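Local coordinates for putative sarcosine dimethylglycine methyltransferase (Galdieria sulphuraria, PDB 2O57), which probably transfers methyl groups from S-adenosylmethionine to the nitrogen of sarcosine or dimethylglycine, at residues S72-T77 with Y151-S156; D33-H38 with I250-E255; M189-I194 with T231-D236. All blocks are in the same frame, centred on the assembly; numbering follows the deposited sequence.

Interaction 1 (S72-T77 with Y151-S156); sequences SELAMT and YDFIWS
L74 of helix 59-76 meets F153 and W155 of strand 151-157 through a single methyl, CD2, which lies 4.0 Å from CD1 of F153 and 3.9 Å from CE3 of W155. The two rings receive it differently. Toward W155 the methyl comes in at the edge of the indole, in the ring plane, against the six-membered part of the ring system; toward F153 it approaches obliquely, and the leucine and phenylalanine side chains run at about a right angle to each other. All three residues are buried and the contact is apolar.

Two rings separated by one residue meet the same methyl by different routes. F153 points its CB at the helix. The CB of W155 does not, but with CG anti to the backbone N (chi1 171°) the six-membered ring is brought back there. I154, between them in sequence, turns to the other side of the strand and packs on M183.

Other side chains pack round the leucine: V182 and A184 of the neighbouring strand 181-190 touch it, as do V79 and L80, and L80 packs on F153 too. Helix 59-76 finishes just beyond, where the carbonyl O of L74 is gripped twice by T77, through its N at 3.1 Å and its OG1 at 2.8 Å, the hydroxyl lying in the carbonyl plane. The indole also meets A96 and L100 of helix 95-104, so W155 lies between two helices of the fold. A helix laid over the parallel strands of a central sheet is the layered alpha/beta architecture of Rossmann-fold methyltransferases, to whose family domain strand 151-157 belongs.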
loop_
_atom_site.group_PDB
_atom_site.type_symbol
_atom_site.label_atom_id
_atom_site.label_comp_id
_atom_site.label_asym_id
_atom_site.label_seq_id
_atom_site.Cartn_x
_atom_site.Cartn_y
_atom_site.Cartn_z
ATOM N N SER A 72 -7.281 3.601 -8.526
ATOM C CA SER A 72 -7.124 4.886 -7.854
ATOM C C SER A 72 -5.652 5.287 -7.728
ATOM O O SER A 72 -5.314 6.446 -7.942
ATOM C CB SER A 72 -7.835 4.865 -6.489
ATOM O OG SER A 72 -7.686 6.111 -5.825
ATOM N N GLU A 73 -4.776 4.325 -7.422
ATOM C CA GLU A 73 -3.342 4.581 -7.283
ATOM C C GLU A 73 -2.822 5.030 -8.660
ATOM O O GLU A 73 -2.168 6.053 -8.770
ATOM C CB GLU A 73 -2.588 3.334 -6.765
ATOM C CG GLU A 73 -3.003 2.890 -5.316
ATOM C CD GLU A 73 -2.455 3.780 -4.231
ATOM O OE1 GLU A 73 -1.563 4.620 -4.518
ATOM O OE2 GLU A 73 -2.897 3.650 -3.081
ATOM N N LEU A 74 -3.176 4.286 -9.702
ATOM C CA LEU A 74 -2.786 4.615 -11.059
ATOM C C LEU A 74 -3.310 5.996 -11.495
ATOM O O LEU A 74 -2.591 6.760 -12.129
ATOM C CB LEU A 74 -3.296 3.537 -12.011
ATOM C CG LEU A 74 -2.624 3.366 -13.370
ATOM C CD1 LEU A 74 -1.094 3.332 -13.260
ATOM C CD2 LEU A 74 -3.138 2.044 -14.001
ATOM N N ALA A 75 -4.563 6.305 -11.169
ATOM C CA ALA A 75 -5.170 7.594 -11.558
ATOM C C ALA A 75 -4.422 8.805 -10.968
ATOM O O ALA A 75 -4.288 9.866 -11.625
ATOM C CB ALA A 75 -6.655 7.635 -11.176
HETATM N N MSE A 76 -3.929 8.639 -9.729
HETATM C CA MSE A 76 -3.164 9.706 -9.049
HETATM C C MSE A 76 -1.885 10.057 -9.823
HETATM O O MSE A 76 -1.364 11.159 -9.673
HETATM C CB MSE A 76 -2.823 9.319 -7.584
HETATM C CG MSE A 76 -4.050 9.167 -6.669
HETATM SE SE MSE A 76 -4.866 10.867 -6.332
HETATM C CE MSE A 76 -3.819 11.396 -4.782
ATOM N N THR A 77 -1.382 9.147 -10.665
ATOM C CA THR A 77 -0.170 9.457 -11.466
ATOM C C THR A 77 -0.461 10.261 -12.744
ATOM O O THR A 77 0.480 10.645 -13.446
ATOM C CB THR A 77 0.657 8.170 -11.851
ATOM O OG1 THR A 77 -0.016 7.445 -12.896
ATOM C CG2 THR A 77 0.918 7.267 -10.601
ATOM N N TYR A 151 2.818 2.331 -24.930
ATOM C CA TYR A 151 1.804 2.464 -23.892
ATOM C C TYR A 151 1.962 3.603 -22.907
ATOM O O TYR A 151 3.031 3.839 -22.375
ATOM C CB TYR A 151 1.623 1.113 -23.157
ATOM C CG TYR A 151 1.135 0.039 -24.114
ATOM C CD1 TYR A 151 -0.193 0.015 -24.528
ATOM C CD2 TYR A 151 2.012 -0.897 -24.643
ATOM C CE1 TYR A 151 -0.654 -0.925 -25.424
ATOM C CE2 TYR A 151 1.583 -1.862 -25.551
ATOM C CZ TYR A 151 0.243 -1.861 -25.947
ATOM O OH TYR A 151 -0.217 -2.806 -26.839
ATOM N N ASP A 152 0.858 4.271 -22.619
ATOM C CA ASP A 152 0.837 5.206 -21.516
ATOM C C ASP A 152 0.957 4.499 -20.174
ATOM O O ASP A 152 1.497 5.058 -19.246
ATOM C CB ASP A 152 -0.433 6.025 -21.586
ATOM C CG ASP A 152 -0.515 6.816 -22.866
ATOM O OD1 ASP A 152 0.357 7.691 -23.012
ATOM O OD2 ASP A 152 -1.377 6.523 -23.726
ATOM N N PHE A 153 0.452 3.266 -20.083
ATOM C CA PHE A 153 0.437 2.521 -18.823
ATOM C C PHE A 153 0.300 1.011 -19.051
ATOM O O PHE A 153 -0.134 0.550 -20.125
ATOM C CB PHE A 153 -0.667 3.031 -17.856
ATOM C CG PHE A 153 -2.069 2.750 -18.322
ATOM C CD1 PHE A 153 -2.732 1.579 -17.924
ATOM C CD2 PHE A 153 -2.755 3.668 -19.141
ATOM C CE1 PHE A 153 -4.058 1.322 -18.365
ATOM C CE2 PHE A 153 -4.070 3.426 -19.574
ATOM C CZ PHE A 153 -4.721 2.241 -19.172
ATOM N N ILE A 154 0.769 0.268 -18.057
ATOM C CA ILE A 154 0.645 -1.182 -17.962
ATOM C C ILE A 154 -0.054 -1.530 -16.632
ATOM O O ILE A 154 0.253 -0.962 -15.553
ATOM C CB ILE A 154 2.008 -1.918 -18.024
ATOM C CG1 ILE A 154 2.660 -1.695 -19.371
ATOM C CG2 ILE A 154 1.844 -3.464 -17.716
ATOM C CD1 ILE A 154 4.167 -2.207 -19.478
ATOM N N TRP A 155 -0.959 -2.501 -16.717
ATOM C CA TRP A 155 -1.711 -3.005 -15.578
ATOM C C TRP A 155 -1.470 -4.494 -15.584
ATOM O O TRP A 155 -1.608 -5.146 -16.655
ATOM C CB TRP A 155 -3.188 -2.730 -15.844
ATOM C CG TRP A 155 -4.243 -3.344 -14.904
ATOM C CD1 TRP A 155 -4.747 -4.628 -14.933
ATOM C CD2 TRP A 155 -4.958 -2.659 -13.867
ATOM N NE1 TRP A 155 -5.743 -4.779 -13.979
ATOM C CE2 TRP A 155 -5.889 -3.589 -13.307
ATOM C CE3 TRP A 155 -4.918 -1.346 -13.365
ATOM C CZ2 TRP A 155 -6.767 -3.245 -12.261
ATOM C CZ3 TRP A 155 -5.789 -0.993 -12.312
ATOM C CH2 TRP A 155 -6.723 -1.944 -11.791
ATOM N N SER A 156 -1.097 -5.056 -14.431
ATOM C CA SER A 156 -0.937 -6.519 -14.362
ATOM C C SER A 156 -1.292 -7.016 -12.963
ATOM O O SER A 156 -0.600 -6.709 -11.997
ATOM C CB SER A 156 0.507 -6.892 -14.726
ATOM O OG SER A 156 0.663 -8.300 -14.770
#

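Interaction 2 (D33-H38 with I250-E255); sequences DRFYFH and IKRSSE
F35 and R252 mark the closest backbone approach, with CA atoms 8.9 Å apart, where helix 27-40 passes the break between helices 235-251 and 253-256; R252 is the first residue to leave helical geometry there. A gap of that size is bridged by side chains, and the main bridge is polar. NE2 of H38 donates to OE2 of E255 over 2.5 Å, a short and nearly straight bond (167° at the hydrogen). The oxygen lies close to the imidazole plane and is approached on its anti lone pair, while the ring and carboxylate planes stand 60° apart. CG of H38 is anti to the backbone N, which carries the ring out toward the acid, and the E255 chain is extended to meet it.

The same oxygen has a second donor. NH1 of R252 bonds to OE2 of E255 at 2.7 Å in a salt bridge on the syn lone pair, bent to 141° and tilted from the guanidinium plane. Next to it, F35 turns its ring edge to R252, CE1 of F35 lying 4.4 Å from CG of R252, a loose apolar contact. F35 is otherwise enclosed by V245 and L249 of helix 235-251 and by M268, and the imidazole also meets the ring of F259.

Were H38 an alanine, the only hydrogen bond between these segments would be gone, and OE2 of E255 would probably be left to R252, with the side of its anti lone pair without that donor. R252 has a further acid in E248, bound through NE, so it stands between two carboxylates. Two donors on different lone pairs of one oxygen are likely to stabilise E255 as a charged carboxylate and to fix its rotation.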
loop_
_atom_site.group_PDB
_atom_site.type_symbol
_atom_site.label_atom_id
_atom_site.label_comp_id
_atom_site.label_asym_id
_atom_site.label_seq_id
_atom_site.Cartn_x
_atom_site.Cartn_y
_atom_site.Cartn_z
ATOM N N ASP A 33 -9.006 -22.586 -13.242
ATOM C CA ASP A 33 -9.824 -21.646 -13.998
ATOM C C ASP A 33 -11.301 -22.063 -14.172
ATOM O O ASP A 33 -12.191 -21.212 -14.090
ATOM C CB ASP A 33 -9.213 -21.259 -15.349
ATOM C CG ASP A 33 -9.862 -20.006 -15.917
ATOM O OD1 ASP A 33 -9.842 -18.924 -15.239
ATOM O OD2 ASP A 33 -10.383 -20.087 -17.043
ATOM N N ARG A 34 -11.565 -23.357 -14.390
ATOM C CA ARG A 34 -12.938 -23.859 -14.440
ATOM C C ARG A 34 -13.696 -23.534 -13.132
ATOM O O ARG A 34 -14.895 -23.184 -13.176
ATOM C CB ARG A 34 -12.976 -25.372 -14.666
ATOM C CG ARG A 34 -12.511 -25.815 -16.076
ATOM C CD ARG A 34 -12.652 -27.328 -16.201
ATOM N NE ARG A 34 -12.333 -27.823 -17.546
ATOM C CZ ARG A 34 -12.382 -29.110 -17.883
ATOM N NH1 ARG A 34 -12.713 -30.047 -16.974
ATOM N NH2 ARG A 34 -12.109 -29.466 -19.113
ATOM N N PHE A 35 -13.012 -23.707 -11.998
ATOM C CA PHE A 35 -13.571 -23.367 -10.697
ATOM C C PHE A 35 -13.865 -21.878 -10.596
ATOM O O PHE A 35 -14.965 -21.507 -10.272
ATOM C CB PHE A 35 -12.697 -23.825 -9.518
ATOM C CG PHE A 35 -13.111 -23.193 -8.187
ATOM C CD1 PHE A 35 -14.279 -23.622 -7.521
ATOM C CD2 PHE A 35 -12.342 -22.191 -7.603
ATOM C CE1 PHE A 35 -14.671 -23.040 -6.297
ATOM C CE2 PHE A 35 -12.711 -21.592 -6.396
ATOM C CZ PHE A 35 -13.884 -22.011 -5.740
ATOM N N TYR A 36 -12.883 -21.021 -10.871
ATOM C CA TYR A 36 -13.127 -19.570 -10.764
ATOM C C TYR A 36 -14.182 -19.088 -11.764
ATOM O O TYR A 36 -15.077 -18.279 -11.441
ATOM C CB TYR A 36 -11.842 -18.827 -11.028
ATOM C CG TYR A 36 -10.913 -18.742 -9.841
ATOM C CD1 TYR A 36 -11.146 -17.814 -8.810
ATOM C CD2 TYR A 36 -9.819 -19.608 -9.730
ATOM C CE1 TYR A 36 -10.267 -17.711 -7.725
ATOM C CE2 TYR A 36 -8.946 -19.527 -8.639
ATOM C CZ TYR A 36 -9.175 -18.567 -7.654
ATOM O OH TYR A 36 -8.309 -18.474 -6.588
ATOM N N PHE A 37 -14.082 -19.574 -12.992
ATOM C CA PHE A 37 -15.100 -19.232 -13.968
ATOM C C PHE A 37 -16.489 -19.703 -13.527
ATOM O O PHE A 37 -17.466 -19.025 -13.747
ATOM C CB PHE A 37 -14.721 -19.780 -15.373
ATOM C CG PHE A 37 -15.644 -19.340 -16.460
ATOM C CD1 PHE A 37 -15.531 -18.067 -17.015
ATOM C CD2 PHE A 37 -16.652 -20.187 -16.911
ATOM C CE1 PHE A 37 -16.415 -17.649 -18.054
ATOM C CE2 PHE A 37 -17.527 -19.793 -17.922
ATOM C CZ PHE A 37 -17.413 -18.512 -18.494
ATOM N N HIS A 38 -16.586 -20.873 -12.912
ATOM C CA HIS A 38 -17.907 -21.426 -12.537
ATOM C C HIS A 38 -18.603 -20.468 -11.570
ATOM O O HIS A 38 -19.794 -20.263 -11.654
ATOM C CB HIS A 38 -17.753 -22.789 -11.884
ATOM C CG HIS A 38 -19.028 -23.351 -11.303
ATOM N ND1 HIS A 38 -20.052 -23.847 -12.088
ATOM C CD2 HIS A 38 -19.445 -23.483 -10.017
ATOM C CE1 HIS A 38 -21.034 -24.277 -11.312
ATOM N NE2 HIS A 38 -20.695 -24.060 -10.053
ATOM N N ILE A 250 -14.709 -25.657 -0.968
ATOM C CA ILE A 250 -15.370 -26.691 -0.139
ATOM C C ILE A 250 -16.887 -26.600 -0.336
ATOM O O ILE A 250 -17.569 -27.622 -0.549
ATOM C CB ILE A 250 -14.928 -26.566 1.348
ATOM C CG1 ILE A 250 -13.479 -27.059 1.473
ATOM C CG2 ILE A 250 -15.895 -27.350 2.276
ATOM C CD1 ILE A 250 -12.785 -26.674 2.828
ATOM N N LYS A 251 -17.407 -25.380 -0.314
ATOM C CA LYS A 251 -18.841 -25.158 -0.508
ATOM C C LYS A 251 -19.353 -25.789 -1.814
ATOM O O LYS A 251 -20.444 -26.392 -1.845
ATOM C CB LYS A 251 -19.137 -23.668 -0.531
ATOM C CG LYS A 251 -20.593 -23.341 -0.802
ATOM C CD LYS A 251 -20.980 -21.916 -0.401
ATOM C CE LYS A 251 -22.489 -21.718 -0.656
ATOM N NZ LYS A 251 -22.840 -20.262 -0.876
ATOM N N ARG A 252 -18.582 -25.609 -2.888
ATOM C CA ARG A 252 -19.017 -26.007 -4.236
ATOM C C ARG A 252 -18.549 -27.381 -4.690
ATOM O O ARG A 252 -18.702 -27.720 -5.861
ATOM C CB ARG A 252 -18.484 -24.992 -5.238
ATOM C CG ARG A 252 -18.808 -23.541 -4.901
ATOM C CD ARG A 252 -20.118 -23.194 -5.502
ATOM N NE ARG A 252 -20.358 -21.774 -5.468
ATOM C CZ ARG A 252 -21.391 -21.187 -6.042
ATOM N NH1 ARG A 252 -22.290 -21.915 -6.712
ATOM N NH2 ARG A 252 -21.521 -19.872 -5.947
ATOM N N SER A 253 -17.954 -28.146 -3.785
ATOM C CA SER A 253 -17.335 -29.446 -4.066
ATOM C C SER A 253 -18.152 -30.395 -4.934
ATOM O O SER A 253 -17.659 -30.859 -5.953
ATOM C CB SER A 253 -16.968 -30.178 -2.766
ATOM O OG SER A 253 -16.311 -31.408 -3.075
ATOM N N SER A 254 -19.371 -30.724 -4.519
ATOM C CA SER A 254 -20.163 -31.705 -5.271
ATOM C C SER A 254 -20.680 -31.102 -6.598
ATOM O O SER A 254 -20.676 -31.764 -7.633
ATOM C CB SER A 254 -21.285 -32.271 -4.393
ATOM O OG SER A 254 -22.136 -31.227 -4.004
ATOM N N GLU A 255 -21.055 -29.819 -6.559
ATOM C CA GLU A 255 -21.561 -29.078 -7.705
ATOM C C GLU A 255 -20.562 -29.037 -8.897
ATOM O O GLU A 255 -20.951 -29.046 -10.061
ATOM C CB GLU A 255 -21.887 -27.685 -7.178
ATOM C CG GLU A 255 -22.399 -26.655 -8.132
ATOM C CD GLU A 255 -22.540 -25.310 -7.435
ATOM O OE1 GLU A 255 -23.038 -25.296 -6.291
ATOM O OE2 GLU A 255 -22.153 -24.274 -8.013
#

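Interaction 3 (M189-I194 with T231-D236); sequences MKEDGI and TFSRPD
E191, just past strand 181-190, and S233, at the end of strand 226-233, have CA atoms 8.6 Å apart and are joined by a water. CB of S233 points toward the other segment, yet OG stays 3.8 Å from OE2 of E191, too far for a direct bond. The water lies on the other oxygen: it donates to OE1 of E191 at 2.5 Å and is joined to S233 OG at 2.8 Å, so the carboxylate presents one oxygen to the water and the other toward the serine and proline. OE2 of E191 thereby also comes within 4.4 Å of CG of P235, the proline ring forming the apolar edge of this polar pair.

The bend in the glutamate makes this possible. Its CB is not aimed at the other segment, but E191 folds at chi2 (-88°), which swings the carboxylate round toward strand 226-233. S233 sets OG anti to its N (chi1 170°), directing the hydroxyl out to meet the water. The backbone of E191 opens a type II turn that ends at I194, closed by I194 N on E191 O at 3.2 Å; G193 fits this turn because its backbone angles would push a side chain against the preceding carbonyl.

Each polar end has another partner. S233 OG is hydrogen-bonded to OG1 of T285 on strand 284-293, which lies between the two strands in the sheet, and E191 OE1 forms a salt bridge with R218 of the second subunit. Residues 231-233 pair antiparallel with a strand of that subunit, carrying the sheet across the interface. The chemistry is therefore that of a water-mediated link whose acid is shared with the dimer contact: the arginine would be expected to stabilise the charged carboxylate, while the water links the same oxygen to S233.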
loop_
_atom_site.group_PDB
_atom_site.type_symbol
_atom_site.label_atom_id
_atom_site.label_comp_id
_atom_site.label_asym_id
_atom_site.label_seq_id
_atom_site.Cartn_x
_atom_site.Cartn_y
_atom_site.Cartn_z
HETATM N N MSE A 189 3.567 -13.020 -3.530
HETATM C CA MSE A 189 5.032 -13.030 -3.468
HETATM C C MSE A 189 5.557 -13.597 -2.161
HETATM O O MSE A 189 4.774 -13.899 -1.273
HETATM C CB MSE A 189 5.656 -11.648 -3.786
HETATM C CG MSE A 189 4.978 -10.388 -3.328
HETATM SE SE MSE A 189 5.873 -8.772 -4.180
HETATM C CE MSE A 189 4.952 -8.318 -5.644
ATOM N N LYS A 190 6.870 -13.797 -2.081
ATOM C CA LYS A 190 7.514 -14.078 -0.819
ATOM C C LYS A 190 7.964 -12.747 -0.205
ATOM O O LYS A 190 8.183 -11.739 -0.916
ATOM C CB LYS A 190 8.689 -15.076 -0.979
ATOM C CG LYS A 190 9.931 -14.536 -1.737
ATOM C CD LYS A 190 11.073 -15.610 -1.877
ATOM C CE LYS A 190 12.432 -14.926 -2.009
ATOM N NZ LYS A 190 13.528 -15.874 -2.418
ATOM N N GLU A 191 8.050 -12.727 1.124
ATOM C CA GLU A 191 8.653 -11.596 1.832
ATOM C C GLU A 191 10.146 -11.490 1.503
ATOM O O GLU A 191 10.830 -12.517 1.372
ATOM C CB GLU A 191 8.442 -11.763 3.345
ATOM C CG GLU A 191 6.984 -11.631 3.744
ATOM C CD GLU A 191 6.606 -10.193 4.019
ATOM O OE1 GLU A 191 7.482 -9.311 3.825
ATOM O OE2 GLU A 191 5.461 -9.949 4.447
ATOM N N ASP A 192 10.644 -10.258 1.360
ATOM C CA ASP A 192 12.100 -10.018 1.212
ATOM C C ASP A 192 12.859 -10.743 2.311
ATOM O O ASP A 192 12.452 -10.722 3.465
ATOM C CB ASP A 192 12.480 -8.528 1.315
ATOM C CG ASP A 192 11.883 -7.657 0.217
ATOM O OD1 ASP A 192 11.691 -8.102 -0.923
ATOM O OD2 ASP A 192 11.621 -6.471 0.515
ATOM N N GLY A 193 13.972 -11.369 1.947
ATOM C CA GLY A 193 14.828 -12.074 2.922
ATOM C C GLY A 193 14.446 -13.518 3.213
ATOM O O GLY A 193 15.096 -14.183 4.001
ATOM N N ILE A 194 13.388 -14.009 2.569
ATOM C CA ILE A 194 12.973 -15.407 2.707
ATOM C C ILE A 194 13.700 -16.222 1.636
ATOM O O ILE A 194 13.579 -15.927 0.447
ATOM C CB ILE A 194 11.426 -15.562 2.661
ATOM C CG1 ILE A 194 10.796 -15.259 4.032
ATOM C CG2 ILE A 194 10.987 -17.024 2.315
ATOM C CD1 ILE A 194 10.923 -13.873 4.514
ATOM N N THR A 231 5.197 1.109 -2.981
ATOM C CA THR A 231 4.965 -0.317 -2.782
ATOM C C THR A 231 4.023 -0.592 -1.602
ATOM O O THR A 231 3.837 0.269 -0.695
ATOM C CB THR A 231 6.282 -1.116 -2.611
ATOM O OG1 THR A 231 6.946 -0.746 -1.403
ATOM C CG2 THR A 231 7.241 -0.878 -3.771
ATOM N N PHE A 232 3.432 -1.792 -1.633
ATOM C CA PHE A 232 2.399 -2.203 -0.715
ATOM C C PHE A 232 2.643 -3.679 -0.438
ATOM O O PHE A 232 2.979 -4.448 -1.351
ATOM C CB PHE A 232 0.993 -2.029 -1.356
ATOM C CG PHE A 232 0.700 -0.627 -1.859
ATOM C CD1 PHE A 232 0.005 0.290 -1.064
ATOM C CD2 PHE A 232 1.100 -0.222 -3.132
ATOM C CE1 PHE A 232 -0.255 1.604 -1.532
ATOM C CE2 PHE A 232 0.862 1.083 -3.587
ATOM C CZ PHE A 232 0.181 1.990 -2.801
ATOM N N SER A 233 2.521 -4.071 0.823
ATOM C CA SER A 233 2.621 -5.490 1.193
ATOM C C SER A 233 1.412 -5.744 2.071
ATOM O O SER A 233 1.224 -5.054 3.093
ATOM C CB SER A 233 3.942 -5.771 1.926
ATOM O OG SER A 233 3.951 -7.085 2.492
ATOM N N ARG A 234 0.559 -6.671 1.640
ATOM C CA ARG A 234 -0.663 -6.958 2.371
ATOM C C ARG A 234 -0.726 -8.448 2.664
ATOM O O ARG A 234 -1.482 -9.160 1.980
ATOM C CB ARG A 234 -1.870 -6.537 1.543
ATOM C CG ARG A 234 -1.913 -5.012 1.261
ATOM C CD ARG A 234 -3.092 -4.688 0.357
ATOM N NE ARG A 234 -3.107 -3.301 -0.119
ATOM C CZ ARG A 234 -3.785 -2.331 0.482
ATOM N NH1 ARG A 234 -4.510 -2.578 1.598
ATOM N NH2 ARG A 234 -3.767 -1.113 -0.056
ATOM N N PRO A 235 0.046 -8.929 3.674
ATOM C CA PRO A 235 -0.085 -10.367 4.007
ATOM C C PRO A 235 -1.470 -10.696 4.592
ATOM O O PRO A 235 -1.941 -11.832 4.451
ATOM C CB PRO A 235 1.044 -10.614 5.015
ATOM C CG PRO A 235 1.312 -9.242 5.629
ATOM C CD PRO A 235 1.060 -8.246 4.524
ATOM N N ASP A 236 -2.154 -9.705 5.176
ATOM C CA ASP A 236 -3.542 -9.905 5.576
ATOM C C ASP A 236 -4.476 -10.282 4.426
ATOM O O ASP A 236 -5.251 -11.212 4.566
ATOM C CB ASP A 236 -4.109 -8.759 6.463
ATOM C CG ASP A 236 -4.149 -7.384 5.767
ATOM O OD1 ASP A 236 -3.640 -7.177 4.617
ATOM O OD2 ASP A 236 -4.698 -6.475 6.437
HETATM O O HOH W 1 6.626 -7.038 3.421
#

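Overall arrangement
From the N terminus, helix 27-40 supplies one half of interaction 2, whose other half waits more than 200 residues later, where helix 235-251 gives way to helix 253-256. The long loop closed by that contact holds both of the others. Within it, interaction 1 closes first, tying helix 59-76 to strand 151-157; interaction 3 then opens and closes between the ends of strands 181-190 and 226-233, so the two follow in series. Interactions 1 and 3 share the central sheet, touch where E73 packs on F232, and both reach the second subunit. Interaction 2 stays apart, its centre about 32 and 28 Å from theirs, joining helix 27-40 to the helices that follow the sheet's edge strand 226-233.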